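Local coordinates for hemagglutinin (Pseudomonas aeruginosa, PDB 6D7Y), which is the toxic C-terminal tip of the contact-dependent growth inhibition protein CdiA, which probably inhibits neighbouring bacteria lacking the matching immunity protein, at residues Q9-S23 with V36-H50. Sequence-based numbering, arbitrary orientation.
Sequences QAPYKGSTVIGHALS and VKGSMSGWNEQAMKH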
loop_
_atom_site.group_PDB
_atom_site.type_symbol
_atom_site.label_atom_id
_atom_site.label_comp_id
_atom_site.label_asym_id
_atom_site.label_seq_id
_atom_site.Cartn_x
_atom_site.Cartn_y
_atom_site.Cartn_z
ATOM N N GLN A 9 3.039 -0.601 9.874
ATOM C CA GLN A 9 4.413 -0.836 10.303
ATOM C C GLN A 9 4.595 -1.929 11.359
ATOM O O GLN A 9 5.647 -2.008 11.994
ATOM C CB GLN A 9 5.039 0.491 10.741
ATOM C CG GLN A 9 5.130 1.465 9.584
ATOM C CD GLN A 9 5.765 2.780 9.951
ATOM O OE1 GLN A 9 6.855 3.085 9.488
ATOM N NE2 GLN A 9 5.107 3.550 10.808
ATOM N N ALA A 10 3.579 -2.778 11.527
ATOM C CA ALA A 10 3.669 -3.866 12.473
ATOM C C ALA A 10 4.685 -4.866 11.928
ATOM O O ALA A 10 4.579 -5.239 10.758
ATOM C CB ALA A 10 2.321 -4.544 12.639
ATOM N N PRO A 11 5.696 -5.242 12.740
ATOM C CA PRO A 11 6.703 -6.236 12.352
ATOM C C PRO A 11 6.034 -7.538 11.936
ATOM O O PRO A 11 5.189 -8.065 12.664
ATOM C CB PRO A 11 7.509 -6.443 13.631
ATOM C CG PRO A 11 7.405 -5.151 14.348
ATOM C CD PRO A 11 6.057 -4.583 14.013
ATOM N N TYR A 12 6.393 -8.043 10.767
ATOM C CA TYR A 12 5.785 -9.265 10.283
ATOM C C TYR A 12 6.710 -10.007 9.336
ATOM O O TYR A 12 7.117 -9.478 8.302
ATOM C CB TYR A 12 4.445 -8.958 9.568
ATOM C CG TYR A 12 3.686 -10.196 9.138
ATOM C CD1 TYR A 12 3.117 -11.050 10.094
ATOM C CD2 TYR A 12 3.526 -10.515 7.797
ATOM C CE1 TYR A 12 2.435 -12.196 9.716
ATOM C CE2 TYR A 12 2.825 -11.649 7.406
ATOM C CZ TYR A 12 2.286 -12.486 8.370
ATOM O OH TYR A 12 1.619 -13.618 7.984
ATOM N N LYS A 13 7.046 -11.227 9.721
ATOM C CA LYS A 13 7.872 -12.122 8.913
ATOM C C LYS A 13 9.059 -11.491 8.156
ATOM O O LYS A 13 9.135 -11.558 6.925
ATOM C CB LYS A 13 6.953 -12.900 7.964
ATOM C CG LYS A 13 5.955 -13.738 8.733
ATOM C CD LYS A 13 5.081 -14.595 7.842
ATOM C CE LYS A 13 4.228 -15.522 8.696
ATOM N NZ LYS A 13 3.265 -16.288 7.872
ATOM N N GLY A 14 9.965 -10.864 8.913
ATOM C CA GLY A 14 11.179 -10.247 8.355
ATOM C C GLY A 14 11.078 -8.807 7.866
ATOM O O GLY A 14 12.090 -8.188 7.535
ATOM N N SER A 15 9.865 -8.282 7.791
ATOM C CA SER A 15 9.644 -6.919 7.349
ATOM C C SER A 15 8.446 -6.404 8.129
ATOM O O SER A 15 8.363 -6.633 9.349
ATOM C CB SER A 15 9.408 -6.891 5.835
ATOM O OG SER A 15 9.208 -5.553 5.376
ATOM N N THR A 16 7.549 -5.688 7.437
ATOM C CA THR A 16 6.306 -5.176 8.006
ATOM C C THR A 16 5.163 -5.511 7.049
ATOM O O THR A 16 5.406 -5.922 5.921
ATOM C CB THR A 16 6.349 -3.649 8.194
ATOM O OG1 THR A 16 6.600 -3.005 6.933
ATOM C CG2 THR A 16 7.447 -3.273 9.187
ATOM N N VAL A 17 3.923 -5.361 7.511
ATOM C CA VAL A 17 2.768 -5.598 6.635
ATOM C C VAL A 17 2.913 -4.753 5.358
ATOM O O VAL A 17 2.785 -5.270 4.248
ATOM C CB VAL A 17 1.433 -5.283 7.343
ATOM C CG1 VAL A 17 0.265 -5.363 6.376
ATOM C CG2 VAL A 17 1.228 -6.213 8.531
ATOM N N ILE A 18 3.242 -3.474 5.510
ATOM C CA ILE A 18 3.359 -2.605 4.333
ATOM C C ILE A 18 4.599 -2.903 3.487
ATOM O O ILE A 18 4.556 -2.763 2.263
ATOM C CB ILE A 18 3.228 -1.111 4.715
ATOM C CG1 ILE A 18 2.853 -0.278 3.475
ATOM C CG2 ILE A 18 4.488 -0.618 5.451
ATOM C CD1 ILE A 18 2.433 1.139 3.792
ATOM N N GLY A 19 5.689 -3.343 4.119
ATOM C CA GLY A 19 6.901 -3.698 3.384
ATOM C C GLY A 19 6.616 -4.904 2.493
ATOM O O GLY A 19 6.981 -4.916 1.313
ATOM N N HIS A 20 5.952 -5.919 3.046
ATOM C CA HIS A 20 5.587 -7.098 2.244
ATOM C C HIS A 20 4.634 -6.705 1.088
ATOM O O HIS A 20 4.713 -7.239 -0.036
ATOM C CB HIS A 20 4.950 -8.191 3.108
ATOM C CG HIS A 20 5.925 -8.943 3.968
ATOM N ND1 HIS A 20 6.794 -9.879 3.454
ATOM C CD2 HIS A 20 6.119 -8.948 5.310
ATOM C CE1 HIS A 20 7.503 -10.403 4.439
ATOM N NE2 HIS A 20 7.112 -9.853 5.574
ATOM N N ALA A 21 3.711 -5.806 1.377
ATOM C CA ALA A 21 2.770 -5.361 0.343
ATOM C C ALA A 21 3.516 -4.716 -0.819
ATOM O O ALA A 21 3.206 -4.992 -1.991
ATOM C CB ALA A 21 1.752 -4.404 0.932
ATOM N N LEU A 22 4.486 -3.856 -0.516
ATOM C CA LEU A 22 5.258 -3.219 -1.608
ATOM C C LEU A 22 6.023 -4.297 -2.363
ATOM O O LEU A 22 6.041 -4.305 -3.599
ATOM C CB LEU A 22 6.240 -2.155 -1.097
ATOM C CG LEU A 22 7.120 -1.491 -2.175
ATOM C CD1 LEU A 22 6.291 -0.852 -3.274
ATOM C CD2 LEU A 22 8.109 -0.493 -1.551
ATOM N N SER A 23 6.641 -5.212 -1.609
ATOM C CA SER A 23 7.418 -6.293 -2.215
ATOM C C SER A 23 6.661 -7.073 -3.284
ATOM O O SER A 23 7.188 -7.324 -4.364
ATOM C CB SER A 23 7.913 -7.274 -1.159
ATOM O OG SER A 23 8.598 -8.333 -1.782
ATOM N N VAL A 36 12.074 -2.923 -5.987
ATOM C CA VAL A 36 12.462 -2.920 -4.591
ATOM C C VAL A 36 13.807 -3.633 -4.547
ATOM O O VAL A 36 13.967 -4.713 -5.120
ATOM C CB VAL A 36 11.456 -3.691 -3.695
ATOM C CG1 VAL A 36 11.986 -3.835 -2.271
ATOM C CG2 VAL A 36 10.109 -3.002 -3.689
ATOM N N LYS A 37 14.783 -3.021 -3.895
ATOM C CA LYS A 37 16.103 -3.630 -3.773
ATOM C C LYS A 37 16.577 -3.485 -2.351
ATOM O O LYS A 37 16.032 -2.697 -1.578
ATOM C CB LYS A 37 17.096 -2.968 -4.718
ATOM C CG LYS A 37 16.729 -3.092 -6.186
ATOM C CD LYS A 37 17.753 -2.388 -7.055
ATOM C CE LYS A 37 17.398 -2.489 -8.528
ATOM N NZ LYS A 37 18.415 -1.798 -9.363
ATOM N N GLY A 38 17.583 -4.268 -2.005
ATOM C CA GLY A 38 18.164 -4.218 -0.682
ATOM C C GLY A 38 17.460 -5.076 0.333
ATOM O O GLY A 38 16.438 -5.704 0.049
ATOM N N SER A 39 18.036 -5.076 1.529
ATOM C CA SER A 39 17.557 -5.828 2.686
ATOM C C SER A 39 16.063 -5.712 2.962
ATOM O O SER A 39 15.454 -4.659 2.747
ATOM C CB SER A 39 18.299 -5.332 3.943
ATOM O OG SER A 39 17.743 -5.859 5.144
HETATM N N MSE A 40 15.496 -6.796 3.487
HETATM C CA MSE A 40 14.096 -6.816 3.874
HETATM C C MSE A 40 13.878 -5.697 4.874
HETATM O O MSE A 40 12.785 -5.147 4.954
HETATM C CB MSE A 40 13.711 -8.151 4.495
HETATM C CG MSE A 40 13.627 -9.287 3.477
HETATM SE SE MSE A 40 13.066 -10.975 4.366
HETATM C CE MSE A 40 11.157 -10.468 4.383
ATOM N N SER A 41 14.927 -5.344 5.627
ATOM C CA SER A 41 14.848 -4.249 6.608
ATOM C C SER A 41 14.502 -2.900 5.970
ATOM O O SER A 41 13.908 -2.055 6.615
ATOM C CB SER A 41 16.180 -4.102 7.358
ATOM O OG SER A 41 16.550 -5.320 7.973
ATOM N N GLY A 42 14.882 -2.705 4.711
ATOM C CA GLY A 42 14.617 -1.443 4.009
ATOM C C GLY A 42 13.243 -1.315 3.358
ATOM O O GLY A 42 12.812 -0.198 3.050
ATOM N N TRP A 43 12.570 -2.446 3.136
ATOM C CA TRP A 43 11.236 -2.492 2.496
ATOM C C TRP A 43 10.217 -1.568 3.141
ATOM O O TRP A 43 9.459 -0.874 2.435
ATOM C CB TRP A 43 10.691 -3.915 2.564
ATOM C CG TRP A 43 11.348 -4.913 1.663
ATOM C CD1 TRP A 43 12.512 -4.761 0.964
ATOM C CD2 TRP A 43 10.968 -6.277 1.506
ATOM N NE1 TRP A 43 12.817 -5.917 0.293
ATOM C CE2 TRP A 43 11.891 -6.871 0.615
ATOM C CE3 TRP A 43 9.914 -7.051 2.002
ATOM C CZ2 TRP A 43 11.797 -8.218 0.214
ATOM C CZ3 TRP A 43 9.814 -8.389 1.605
ATOM C CH2 TRP A 43 10.759 -8.959 0.725
ATOM N N ASN A 44 10.177 -1.574 4.473
ATOM C CA ASN A 44 9.224 -0.746 5.187
ATOM C C ASN A 44 9.376 0.727 4.851
ATOM O O ASN A 44 8.384 1.411 4.613
ATOM C CB ASN A 44 9.342 -0.910 6.694
ATOM C CG ASN A 44 8.282 -0.133 7.432
ATOM O OD1 ASN A 44 7.111 -0.445 7.337
ATOM N ND2 ASN A 44 8.695 0.889 8.169
ATOM N N GLU A 45 10.609 1.229 4.844
ATOM C CA GLU A 45 10.819 2.638 4.548
ATOM C C GLU A 45 10.451 3.001 3.113
ATOM O O GLU A 45 9.910 4.071 2.876
ATOM C CB GLU A 45 12.263 3.051 4.840
ATOM C CG GLU A 45 12.578 4.548 4.686
ATOM C CD GLU A 45 11.854 5.480 5.671
ATOM O OE1 GLU A 45 10.862 5.075 6.324
ATOM O OE2 GLU A 45 12.277 6.652 5.777
ATOM N N GLN A 46 10.756 2.123 2.162
ATOM C CA GLN A 46 10.427 2.382 0.761
ATOM C C GLN A 46 8.919 2.369 0.573
ATOM O O GLN A 46 8.382 3.082 -0.277
ATOM C CB GLN A 46 11.034 1.324 -0.154
ATOM C CG GLN A 46 12.554 1.244 -0.075
ATOM C CD GLN A 46 13.110 0.179 -0.997
ATOM O OE1 GLN A 46 12.926 0.241 -2.220
ATOM N NE2 GLN A 46 13.816 -0.798 -0.422
ATOM N N ALA A 47 8.257 1.534 1.357
ATOM C CA ALA A 47 6.803 1.413 1.283
ATOM C C ALA A 47 6.118 2.614 1.940
ATOM O O ALA A 47 5.081 3.077 1.457
ATOM C CB ALA A 47 6.352 0.099 1.888
HETATM N N MSE A 48 6.705 3.122 3.023
HETATM C CA MSE A 48 6.164 4.281 3.718
HETATM C C MSE A 48 6.303 5.499 2.846
HETATM O O MSE A 48 5.469 6.408 2.921
HETATM C CB MSE A 48 6.841 4.499 5.069
HETATM C CG MSE A 48 6.354 3.513 6.130
HETATM SE SE MSE A 48 4.407 3.616 6.513
HETATM C CE MSE A 48 4.265 5.583 6.586
ATOM N N LYS A 49 7.349 5.538 2.017
ATOM C CA LYS A 49 7.551 6.658 1.083
ATOM C C LYS A 49 6.378 6.695 0.091
ATOM O O LYS A 49 5.762 7.756 -0.112
ATOM C CB LYS A 49 8.893 6.544 0.353
ATOM C CG LYS A 49 9.122 7.574 -0.745
ATOM C CD LYS A 49 10.517 7.454 -1.342
ATOM C CE LYS A 49 10.601 8.117 -2.714
ATOM N NZ LYS A 49 10.213 9.552 -2.717
ATOM N N HIS A 50 6.080 5.546 -0.514
ATOM C CA HIS A 50 4.932 5.439 -1.439
ATOM C C HIS A 50 3.626 5.811 -0.757
ATOM O O HIS A 50 2.824 6.547 -1.301
ATOM C CB HIS A 50 4.762 4.027 -1.966
ATOM C CG HIS A 50 5.713 3.655 -3.055
ATOM N ND1 HIS A 50 5.565 4.107 -4.347
ATOM C CD2 HIS A 50 6.761 2.799 -3.074
ATOM C CE1 HIS A 50 6.500 3.570 -5.107
ATOM N NE2 HIS A 50 7.239 2.773 -4.358
HETATM O O HOH W 1 11.026 -3.809 6.256
#
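Helix 17-23 crosses helix 40-50 at 83°, with axes 7.5 Å apart, and Gly19 meets Asn44 at the closest CA pair, 4.2 Å. This is a near-perpendicular helix pair, led in by a beta hairpin with a type I' turn from Tyr12 to Ser15. Helix 17-28 also packs on strand 91-95, where Ile18 and Leu22 touch Phe94. Gly19, with no side chain, lets the backbones come close. Asn44 carries the polar side of the crossing. Its CG lies anti to the backbone N (chi1 -176°), which carries the amide across to Thr16 and Gln9. Thr16 OG1 donates to Asn44 OD1 at 2.6 Å, tilted from the carbonyl plane. The same hydroxyl accepts from Gly19 N and so caps helix 17-28. Asn44 ND2 donates to Gln9 OE1 at 3.2 Å, on a lone pair and nearly straight; the two amides are almost coplanar. Leu22 fills the apolar side. Its CB meets Ala47 CB, its CG meets Val36 CG2 at 3.7 Å, and its CD1 reaches the His50 ring. His50 ND1 is hydrogen-bonded to Arg81. Trp43 is packed between Met40 CA on one face and Ser23 CB on the opposite face. Its edge points toward the face of His20 in an offset edge-to-face pair. His20 NE2 donates to Tyr12 O, which ties this ring to the hairpin. One water links Ser15 to the backbone of 40-44: it donates to Met40 O at 2.6 Å, accepts from Asn44 N and lies 2.7 Å from Ser15 OG.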